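Long-range contacts in putative aminooxidase (Propionibacterium acnes, PDB 2BA9), which probably isomerises polyunsaturated fatty acids such as linoleic acid to conjugated linoleic acid, using a bound flavin-adenine dinucleotide: residues 42-48 with 204-210; 61-67 with 197-201. One frame throughout, in Å; residues are numbered along the deposited sequence.

Contact 1 (42-48 with 204-210); sequences VGGKCHS and GTQAMFE. With FAD (flavin-adenine dinucleotide), chain D.
Gln206, near the start of helix 204-215, carries most of the hydrogen bonding to the loop 42-48. Its side chain runs out extended, CG anti to the backbone N (chi1 -174°), which carries the amide between two strips of loop backbone. Gln206 NE2 gives a nearly straight bond (173°) to Val42 O at 3.1 Å, with that oxygen lying in the amide plane. Gln206 OE1 accepts from Ser48 N at 2.9 Å, the donor standing well above the carbonyl plane. In a third bond, the backbone N of Gln206 donates to Ser48 OG at 3.0 Å, a hydroxyl also bonded to Glu57. Because both amide atoms are engaged, the rotation of this buried group is fixed.

The loop follows strand 33-36 of the parallel, FAD-binding sheet, consistent with the Rossmann-type fold of the flavin-containing amine oxidoreductases. A type II' turn from Gly43 to Cys46 brings Lys45 N to FAD O1A at 3.0 Å, while Lys45 NZ reaches O2A of the same phosphate and pairs with Glu401.

Nonpolar contacts join the turn to the helix. Cys46 SG approaches the Phe209 ring obliquely, 3.7 Å from CE2, as a sulfur-aromatic contact, and Phe408 packs against both residues. At the other end, Val42 CG2 rests on Glu210 CA at 3.8 Å. A water there accepts from Val42 N and donates weakly to Glu210 OE2; Glu210 OE1 is salt-bridged to Arg55.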
loop_
_atom_site.group_PDB
_atom_site.type_symbol
_atom_site.label_atom_id
_atom_site.label_comp_id
_atom_site.label_asym_id
_atom_site.label_seq_id
_atom_site.Cartn_x
_atom_site.Cartn_y
_atom_site.Cartn_z
ATOM N N VAL A 42 -8.706 -2.075 13.924
ATOM C CA VAL A 42 -9.146 -1.759 12.573
ATOM C C VAL A 42 -8.199 -0.709 11.969
ATOM O O VAL A 42 -7.645 0.132 12.675
ATOM C CB VAL A 42 -10.626 -1.264 12.557
ATOM C CG1 VAL A 42 -11.562 -2.271 13.236
ATOM C CG2 VAL A 42 -10.757 0.128 13.188
ATOM N N GLY A 43 -8.025 -0.767 10.654
ATOM C CA GLY A 43 -7.137 0.137 9.950
ATOM C C GLY A 43 -6.043 -0.595 9.197
ATOM O O GLY A 43 -5.417 -0.026 8.278
ATOM N N GLY A 44 -5.807 -1.858 9.574
ATOM C CA GLY A 44 -4.710 -2.642 8.998
ATOM C C GLY A 44 -3.361 -1.927 9.034
ATOM O O GLY A 44 -2.798 -1.680 10.117
ATOM N N LYS A 45 -2.851 -1.587 7.850
ATOM C CA LYS A 45 -1.518 -0.982 7.720
ATOM C C LYS A 45 -1.546 0.559 7.808
ATOM O O LYS A 45 -0.509 1.224 7.700
ATOM C CB LYS A 45 -0.819 -1.479 6.444
ATOM C CG LYS A 45 -0.530 -2.983 6.475
ATOM C CD LYS A 45 0.501 -3.397 5.436
ATOM C CE LYS A 45 -0.098 -3.438 4.028
ATOM N NZ LYS A 45 -0.994 -4.616 3.824
ATOM N N CYS A 46 -2.743 1.106 8.002
ATOM C CA CYS A 46 -2.908 2.432 8.588
ATOM C C CYS A 46 -2.940 2.215 10.091
ATOM O O CYS A 46 -3.994 1.902 10.658
ATOM C CB CYS A 46 -4.193 3.087 8.122
ATOM S SG CYS A 46 -4.197 3.457 6.367
ATOM N N HIS A 47 -1.776 2.367 10.719
ATOM C CA HIS A 47 -1.567 1.926 12.097
ATOM C C HIS A 47 -0.801 2.973 12.857
ATOM O O HIS A 47 0.405 3.164 12.624
ATOM C CB HIS A 47 -0.801 0.611 12.103
ATOM C CG HIS A 47 -0.901 -0.142 13.388
ATOM N ND1 HIS A 47 -2.066 -0.752 13.798
ATOM C CD2 HIS A 47 0.015 -0.390 14.353
ATOM C CE1 HIS A 47 -1.861 -1.348 14.960
ATOM N NE2 HIS A 47 -0.604 -1.150 15.313
ATOM N N SER A 48 -1.489 3.615 13.799
ATOM C CA SER A 48 -0.985 4.807 14.466
ATOM C C SER A 48 -1.033 4.686 16.003
ATOM O O SER A 48 -1.969 5.170 16.636
ATOM C CB SER A 48 -1.808 6.017 14.008
ATOM O OG SER A 48 -2.067 5.956 12.610
ATOM N N GLY A 204 -3.085 10.478 13.167
ATOM C CA GLY A 204 -2.650 9.316 12.412
ATOM C C GLY A 204 -3.608 8.876 11.324
ATOM O O GLY A 204 -4.823 9.152 11.391
ATOM N N THR A 205 -3.059 8.197 10.314
ATOM C CA THR A 205 -3.878 7.673 9.236
ATOM C C THR A 205 -4.915 6.696 9.812
ATOM O O THR A 205 -6.026 6.618 9.294
ATOM C CB THR A 205 -3.053 6.992 8.117
ATOM O OG1 THR A 205 -2.193 5.996 8.684
ATOM C CG2 THR A 205 -2.207 8.009 7.356
ATOM N N GLN A 206 -4.571 5.997 10.903
ATOM C CA GLN A 206 -5.479 5.008 11.498
ATOM C C GLN A 206 -6.785 5.642 11.998
ATOM O O GLN A 206 -7.841 5.016 11.926
ATOM C CB GLN A 206 -4.791 4.256 12.638
ATOM C CG GLN A 206 -5.631 3.102 13.229
ATOM C CD GLN A 206 -4.911 2.315 14.318
ATOM O OE1 GLN A 206 -3.984 2.825 14.967
ATOM N NE2 GLN A 206 -5.329 1.058 14.519
ATOM N N ALA A 207 -6.707 6.892 12.472
ATOM C CA ALA A 207 -7.839 7.561 13.129
ATOM C C ALA A 207 -9.115 7.572 12.302
ATOM O O ALA A 207 -10.186 7.282 12.819
ATOM C CB ALA A 207 -7.466 8.993 13.507
ATOM N N MET A 208 -8.995 7.928 11.021
ATOM C CA MET A 208 -10.161 8.089 10.158
ATOM C C MET A 208 -10.841 6.768 9.791
ATOM O O MET A 208 -12.032 6.740 9.498
ATOM C CB MET A 208 -9.802 8.888 8.890
ATOM C CG MET A 208 -8.734 8.272 7.987
ATOM S SD MET A 208 -7.980 9.536 6.920
ATOM C CE MET A 208 -6.719 8.569 6.061
ATOM N N PHE A 209 -10.084 5.679 9.804
ATOM C CA PHE A 209 -10.649 4.357 9.587
ATOM C C PHE A 209 -11.251 3.795 10.883
ATOM O O PHE A 209 -12.221 3.046 10.850
ATOM C CB PHE A 209 -9.599 3.437 8.989
ATOM C CG PHE A 209 -9.195 3.832 7.607
ATOM C CD1 PHE A 209 -10.067 3.632 6.529
ATOM C CD2 PHE A 209 -7.979 4.442 7.375
ATOM C CE1 PHE A 209 -9.715 4.015 5.231
ATOM C CE2 PHE A 209 -7.612 4.820 6.092
ATOM C CZ PHE A 209 -8.482 4.600 5.007
ATOM N N GLU A 210 -10.688 4.176 12.028
ATOM C CA GLU A 210 -11.353 3.905 13.299
ATOM C C GLU A 210 -12.713 4.603 13.305
ATOM O O GLU A 210 -13.733 3.985 13.601
ATOM C CB GLU A 210 -10.479 4.336 14.481
ATOM C CG GLU A 210 -9.258 3.463 14.643
ATOM C CD GLU A 210 -8.281 3.957 15.701
ATOM O OE1 GLU A 210 -8.079 5.183 15.874
ATOM O OE2 GLU A 210 -7.671 3.089 16.336
HETATM P PA FAD D . -4.435 -3.970 5.074
HETATM O O1A FAD D . -4.218 -2.518 5.385
HETATM O O2A FAD D . -3.230 -4.880 5.193
HETATM O O5B FAD D . -5.537 -4.547 6.082
HETATM C C5B FAD D . -5.927 -5.890 5.918
HETATM C C4B FAD D . -6.783 -6.328 7.088
HETATM O O4B FAD D . -7.191 -7.665 6.879
HETATM C C3B FAD D . -6.022 -6.251 8.414
HETATM O O3B FAD D . -6.762 -5.498 9.348
HETATM C C2B FAD D . -5.848 -7.698 8.809
HETATM O O2B FAD D . -5.728 -7.882 10.220
HETATM C C1B FAD D . -7.043 -8.357 8.098
HETATM N N9A FAD D . -6.795 -9.797 7.906
HETATM C C8A FAD D . -5.706 -10.389 7.302
HETATM N N7A FAD D . -5.857 -11.742 7.356
HETATM C C5A FAD D . -7.032 -12.018 7.986
HETATM C C6A FAD D . -7.684 -13.219 8.333
HETATM N N6A FAD D . -7.330 -14.380 7.694
HETATM N N1A FAD D . -8.921 -13.149 8.966
HETATM C C2A FAD D . -9.486 -11.930 9.314
HETATM N N3A FAD D . -8.830 -10.755 8.971
HETATM C C4A FAD D . -7.623 -10.793 8.341
HETATM N N1 FAD D . -0.668 3.975 1.706
HETATM C C2 FAD D . -0.874 5.211 1.125
HETATM O O2 FAD D . -1.914 5.432 0.506
HETATM N N3 FAD D . 0.103 6.183 1.218
HETATM C C4 FAD D . 1.267 5.935 1.913
HETATM O O4 FAD D . 2.115 6.837 1.993
HETATM C C4X FAD D . 1.472 4.689 2.515
HETATM N N5 FAD D . 2.638 4.395 3.201
HETATM C C5X FAD D . 2.779 3.231 3.932
HETATM C C6 FAD D . 3.903 3.026 4.728
HETATM C C7 FAD D . 4.013 1.864 5.489
HETATM C C7M FAD D . 5.231 1.684 6.350
HETATM C C8 FAD D . 3.004 0.905 5.442
HETATM C C8M FAD D . 3.076 -0.362 6.239
HETATM C C9 FAD D . 1.887 1.118 4.639
HETATM C C9A FAD D . 1.763 2.274 3.867
HETATM N N10 FAD D . 0.654 2.500 3.032
HETATM C C10 FAD D . 0.478 3.719 2.418
HETATM C "C1'" FAD D . -0.161 1.362 2.515
HETATM C "C2'" FAD D . -1.527 1.286 3.186
HETATM O "O2'" FAD D . -1.431 1.381 4.603
HETATM C "C3'" FAD D . -2.169 -0.026 2.765
HETATM O "O3'" FAD D . -2.113 -0.144 1.341
HETATM C "C4'" FAD D . -3.602 -0.116 3.265
HETATM O "O4'" FAD D . -3.646 -0.276 4.678
HETATM C "C5'" FAD D . -4.291 -1.268 2.547
HETATM O "O5'" FAD D . -5.496 -1.581 3.186
HETATM P P FAD D . -6.143 -3.057 3.015
HETATM O O1P FAD D . -7.407 -3.179 3.845
HETATM O O2P FAD D . -6.389 -3.283 1.564
HETATM O O3P FAD D . -5.066 -4.093 3.601
HETATM O O HOH W 1 -8.669 -0.051 16.129
#

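Contact 2 (61-67 with 197-201). With FAD (flavin-adenine dinucleotide), chain D.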
loop_
_atom_site.group_PDB
_atom_site.type_symbol
_atom_site.label_atom_id
_atom_site.label_comp_id
_atom_site.label_asym_id
_atom_site.label_seq_id
_atom_site.Cartn_x
_atom_site.Cartn_y
_atom_site.Cartn_z
ATOM N N ILE A 61 1.402 7.107 6.207
ATOM C CA ILE A 61 1.554 8.459 6.707
ATOM C C ILE A 61 0.717 9.469 5.909
ATOM O O ILE A 61 0.067 10.340 6.482
ATOM C CB ILE A 61 3.015 8.933 6.583
ATOM C CG1 ILE A 61 3.966 7.927 7.242
ATOM C CG2 ILE A 61 3.158 10.345 7.164
ATOM C CD1 ILE A 61 5.450 8.183 6.951
ATOM N N MET A 62 0.751 9.356 4.587
ATOM C CA MET A 62 0.322 10.454 3.719
ATOM C C MET A 62 -0.617 10.090 2.585
ATOM O O MET A 62 -0.785 8.921 2.229
ATOM C CB MET A 62 1.553 11.146 3.121
ATOM C CG MET A 62 2.375 10.318 2.132
ATOM S SD MET A 62 4.035 11.004 1.914
ATOM C CE MET A 62 4.845 10.477 3.440
ATOM N N GLY A 63 -1.210 11.142 2.019
ATOM C CA GLY A 63 -1.969 11.083 0.774
ATOM C C GLY A 63 -1.673 12.312 -0.074
ATOM O O GLY A 63 -0.832 13.147 0.284
ATOM N N VAL A 64 -2.362 12.409 -1.204
ATOM C CA VAL A 64 -2.289 13.580 -2.080
ATOM C C VAL A 64 -3.703 14.078 -2.334
ATOM O O VAL A 64 -4.662 13.349 -2.046
ATOM C CB VAL A 64 -1.565 13.268 -3.430
ATOM C CG1 VAL A 64 -0.050 13.246 -3.233
ATOM C CG2 VAL A 64 -2.072 11.964 -4.044
ATOM N N PRO A 65 -3.844 15.332 -2.840
ATOM C CA PRO A 65 -5.163 15.936 -3.055
ATOM C C PRO A 65 -6.054 15.169 -4.009
ATOM O O PRO A 65 -7.264 15.367 -3.986
ATOM C CB PRO A 65 -4.844 17.319 -3.644
ATOM C CG PRO A 65 -3.456 17.605 -3.229
ATOM C CD PRO A 65 -2.760 16.276 -3.175
ATOM N N SER A 66 -5.449 14.322 -4.845
ATOM C CA SER A 66 -6.203 13.453 -5.759
ATOM C C SER A 66 -6.719 12.168 -5.069
ATOM O O SER A 66 -7.180 11.253 -5.738
ATOM C CB SER A 66 -5.371 13.100 -7.012
ATOM O OG SER A 66 -4.180 12.375 -6.701
ATOM N N TYR A 67 -6.650 12.098 -3.742
ATOM C CA TYR A 67 -7.210 10.948 -3.010
ATOM C C TYR A 67 -8.729 11.113 -2.866
ATOM O O TYR A 67 -9.248 11.227 -1.757
ATOM C CB TYR A 67 -6.539 10.802 -1.637
ATOM C CG TYR A 67 -5.313 9.898 -1.594
ATOM C CD1 TYR A 67 -4.461 9.761 -2.696
ATOM C CD2 TYR A 67 -4.999 9.199 -0.428
ATOM C CE1 TYR A 67 -3.357 8.924 -2.643
ATOM C CE2 TYR A 67 -3.900 8.370 -0.362
ATOM C CZ TYR A 67 -3.077 8.237 -1.465
ATOM O OH TYR A 67 -1.978 7.403 -1.383
ATOM N N ASP A 197 2.899 18.605 -1.959
ATOM C CA ASP A 197 1.482 18.854 -1.695
ATOM C C ASP A 197 0.887 17.550 -1.150
ATOM O O ASP A 197 0.257 16.778 -1.882
ATOM C CB ASP A 197 0.795 19.337 -2.987
ATOM C CG ASP A 197 -0.581 19.951 -2.752
ATOM O OD1 ASP A 197 -0.938 20.289 -1.597
ATOM O OD2 ASP A 197 -1.313 20.115 -3.759
ATOM N N LEU A 198 1.106 17.312 0.146
ATOM C CA LEU A 198 0.871 16.002 0.762
ATOM C C LEU A 198 0.024 16.081 2.036
ATOM O O LEU A 198 0.281 16.918 2.912
ATOM C CB LEU A 198 2.214 15.352 1.092
ATOM C CG LEU A 198 3.084 14.979 -0.109
ATOM C CD1 LEU A 198 4.544 14.815 0.297
ATOM C CD2 LEU A 198 2.567 13.714 -0.760
ATOM N N TRP A 199 -0.978 15.207 2.144
ATOM C CA TRP A 199 -1.808 15.131 3.345
ATOM C C TRP A 199 -1.157 14.286 4.434
ATOM O O TRP A 199 -0.567 13.242 4.158
ATOM C CB TRP A 199 -3.164 14.498 3.042
ATOM C CG TRP A 199 -4.013 15.199 2.058
ATOM C CD1 TRP A 199 -3.856 16.458 1.570
ATOM C CD2 TRP A 199 -5.206 14.682 1.463
ATOM N NE1 TRP A 199 -4.868 16.748 0.694
ATOM C CE2 TRP A 199 -5.711 15.673 0.613
ATOM C CE3 TRP A 199 -5.896 13.463 1.575
ATOM C CZ2 TRP A 199 -6.880 15.495 -0.121
ATOM C CZ3 TRP A 199 -7.042 13.285 0.848
ATOM C CH2 TRP A 199 -7.530 14.292 0.009
ATOM N N THR A 200 -1.285 14.747 5.674
ATOM C CA THR A 200 -0.959 13.967 6.861
ATOM C C THR A 200 -2.046 14.232 7.886
ATOM O O THR A 200 -2.812 15.193 7.764
ATOM C CB THR A 200 0.402 14.345 7.503
ATOM O OG1 THR A 200 0.371 15.701 7.979
ATOM C CG2 THR A 200 1.552 14.182 6.509
ATOM N N TRP A 201 -2.086 13.389 8.912
ATOM C CA TRP A 201 -3.125 13.460 9.932
ATOM C C TRP A 201 -2.485 13.498 11.315
ATOM O O TRP A 201 -1.650 12.646 11.628
ATOM C CB TRP A 201 -4.060 12.252 9.771
ATOM C CG TRP A 201 -4.838 12.316 8.490
ATOM C CD1 TRP A 201 -6.069 12.873 8.314
ATOM C CD2 TRP A 201 -4.426 11.851 7.208
ATOM N NE1 TRP A 201 -6.461 12.762 7.011
ATOM C CE2 TRP A 201 -5.469 12.143 6.305
ATOM C CE3 TRP A 201 -3.287 11.199 6.733
ATOM C CZ2 TRP A 201 -5.403 11.811 4.948
ATOM C CZ3 TRP A 201 -3.220 10.872 5.385
ATOM C CH2 TRP A 201 -4.278 11.174 4.509
HETATM P PA FAD D . -4.435 -3.970 5.074
HETATM O O1A FAD D . -4.218 -2.518 5.385
HETATM O O2A FAD D . -3.230 -4.880 5.193
HETATM O O5B FAD D . -5.537 -4.547 6.082
HETATM C C5B FAD D . -5.927 -5.890 5.918
HETATM C C4B FAD D . -6.783 -6.328 7.088
HETATM O O4B FAD D . -7.191 -7.665 6.879
HETATM C C3B FAD D . -6.022 -6.251 8.414
HETATM O O3B FAD D . -6.762 -5.498 9.348
HETATM C C2B FAD D . -5.848 -7.698 8.809
HETATM O O2B FAD D . -5.728 -7.882 10.220
HETATM C C1B FAD D . -7.043 -8.357 8.098
HETATM N N9A FAD D . -6.795 -9.797 7.906
HETATM C C8A FAD D . -5.706 -10.389 7.302
HETATM N N7A FAD D . -5.857 -11.742 7.356
HETATM C C5A FAD D . -7.032 -12.018 7.986
HETATM C C6A FAD D . -7.684 -13.219 8.333
HETATM N N6A FAD D . -7.330 -14.380 7.694
HETATM N N1A FAD D . -8.921 -13.149 8.966
HETATM C C2A FAD D . -9.486 -11.930 9.314
HETATM N N3A FAD D . -8.830 -10.755 8.971
HETATM C C4A FAD D . -7.623 -10.793 8.341
HETATM N N1 FAD D . -0.668 3.975 1.706
HETATM C C2 FAD D . -0.874 5.211 1.125
HETATM O O2 FAD D . -1.914 5.432 0.506
HETATM N N3 FAD D . 0.103 6.183 1.218
HETATM C C4 FAD D . 1.267 5.935 1.913
HETATM O O4 FAD D . 2.115 6.837 1.993
HETATM C C4X FAD D . 1.472 4.689 2.515
HETATM N N5 FAD D . 2.638 4.395 3.201
HETATM C C5X FAD D . 2.779 3.231 3.932
HETATM C C6 FAD D . 3.903 3.026 4.728
HETATM C C7 FAD D . 4.013 1.864 5.489
HETATM C C7M FAD D . 5.231 1.684 6.350
HETATM C C8 FAD D . 3.004 0.905 5.442
HETATM C C8M FAD D . 3.076 -0.362 6.239
HETATM C C9 FAD D . 1.887 1.118 4.639
HETATM C C9A FAD D . 1.763 2.274 3.867
HETATM N N10 FAD D . 0.654 2.500 3.032
HETATM C C10 FAD D . 0.478 3.719 2.418
HETATM C "C1'" FAD D . -0.161 1.362 2.515
HETATM C "C2'" FAD D . -1.527 1.286 3.186
HETATM O "O2'" FAD D . -1.431 1.381 4.603
HETATM C "C3'" FAD D . -2.169 -0.026 2.765
HETATM O "O3'" FAD D . -2.113 -0.144 1.341
HETATM C "C4'" FAD D . -3.602 -0.116 3.265
HETATM O "O4'" FAD D . -3.646 -0.276 4.678
HETATM C "C5'" FAD D . -4.291 -1.268 2.547
HETATM O "O5'" FAD D . -5.496 -1.581 3.186
HETATM P P FAD D . -6.143 -3.057 3.015
HETATM O O1P FAD D . -7.407 -3.179 3.845
HETATM O O2P FAD D . -6.389 -3.283 1.564
HETATM O O3P FAD D . -5.066 -4.093 3.601
HETATM O O HOH W 2 -0.178 11.200 9.205
#
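Gly63 and Trp199 form a single antiparallel beta bridge, a hydrogen-bonded pair in which Gly63 N donates to Trp199 O at 3.1 Å and Trp199 N returns a bond to Gly63 O at 2.8 Å. This isolated bridge ties two loops together beside the flavin of the amine-oxidase-like fold. On the flavin side, Tyr67, the N-cap residue of helix 68-77, donates from OH to FAD O2 at 2.7 Å, the oxygen lying near the plane of the phenol ring. Gly63 CA sits over one face of that ring, 3.5 Å above its plane and toward its rim.

Trp199 spreads its indole beneath the type I turn from Val64 to Tyr67. Val64 O stands 3.4 Å above one face, displaced toward the rim, and Pro65 CA closes on CZ2 of the same ring. Tyr67 CB approaches CZ3 obliquely, and Gln71 and Met74 of helix 68-77 also touch this indole. Leu198 CD2 lies 3.6 Å from Val64 CG1, the two side chains running alongside each other in the same direction. Met62 crosses the leucine; with CG lying between the backbone N and the carbonyl carbon (chi1 67°), Met62 SD comes to 4.1 Å from Leu198 CD2. Farther along, Trp201 turns its ring edge to the backbone, with Ile61 O in the ring plane. A water lies close to Ile61 O and accepts from Trp201 N at 2.9 Å.

Overall arrangement
From the N terminus, the chain passes strand 33-36 of the parallel FAD-binding sheet and enters loop 42-48, the first half of contact 1. It then crosses strands 50-51 and 54-55 to reach 61-67, which opens contact 2 and leads into helix 68-77. A long excursion, with far more helix than strand, returns at 197-201, closing contact 2, and helix 204-215 follows almost at once to close contact 1. The smaller loop is therefore enclosed by the larger one. Their centres lie about 14 Å apart, and they touch where Thr205 CG2 meets Ile61 O and Met208 SD meets Trp201 NE1. Both border FAD, contact 1 at the diphosphate and contact 2 at the flavin ring.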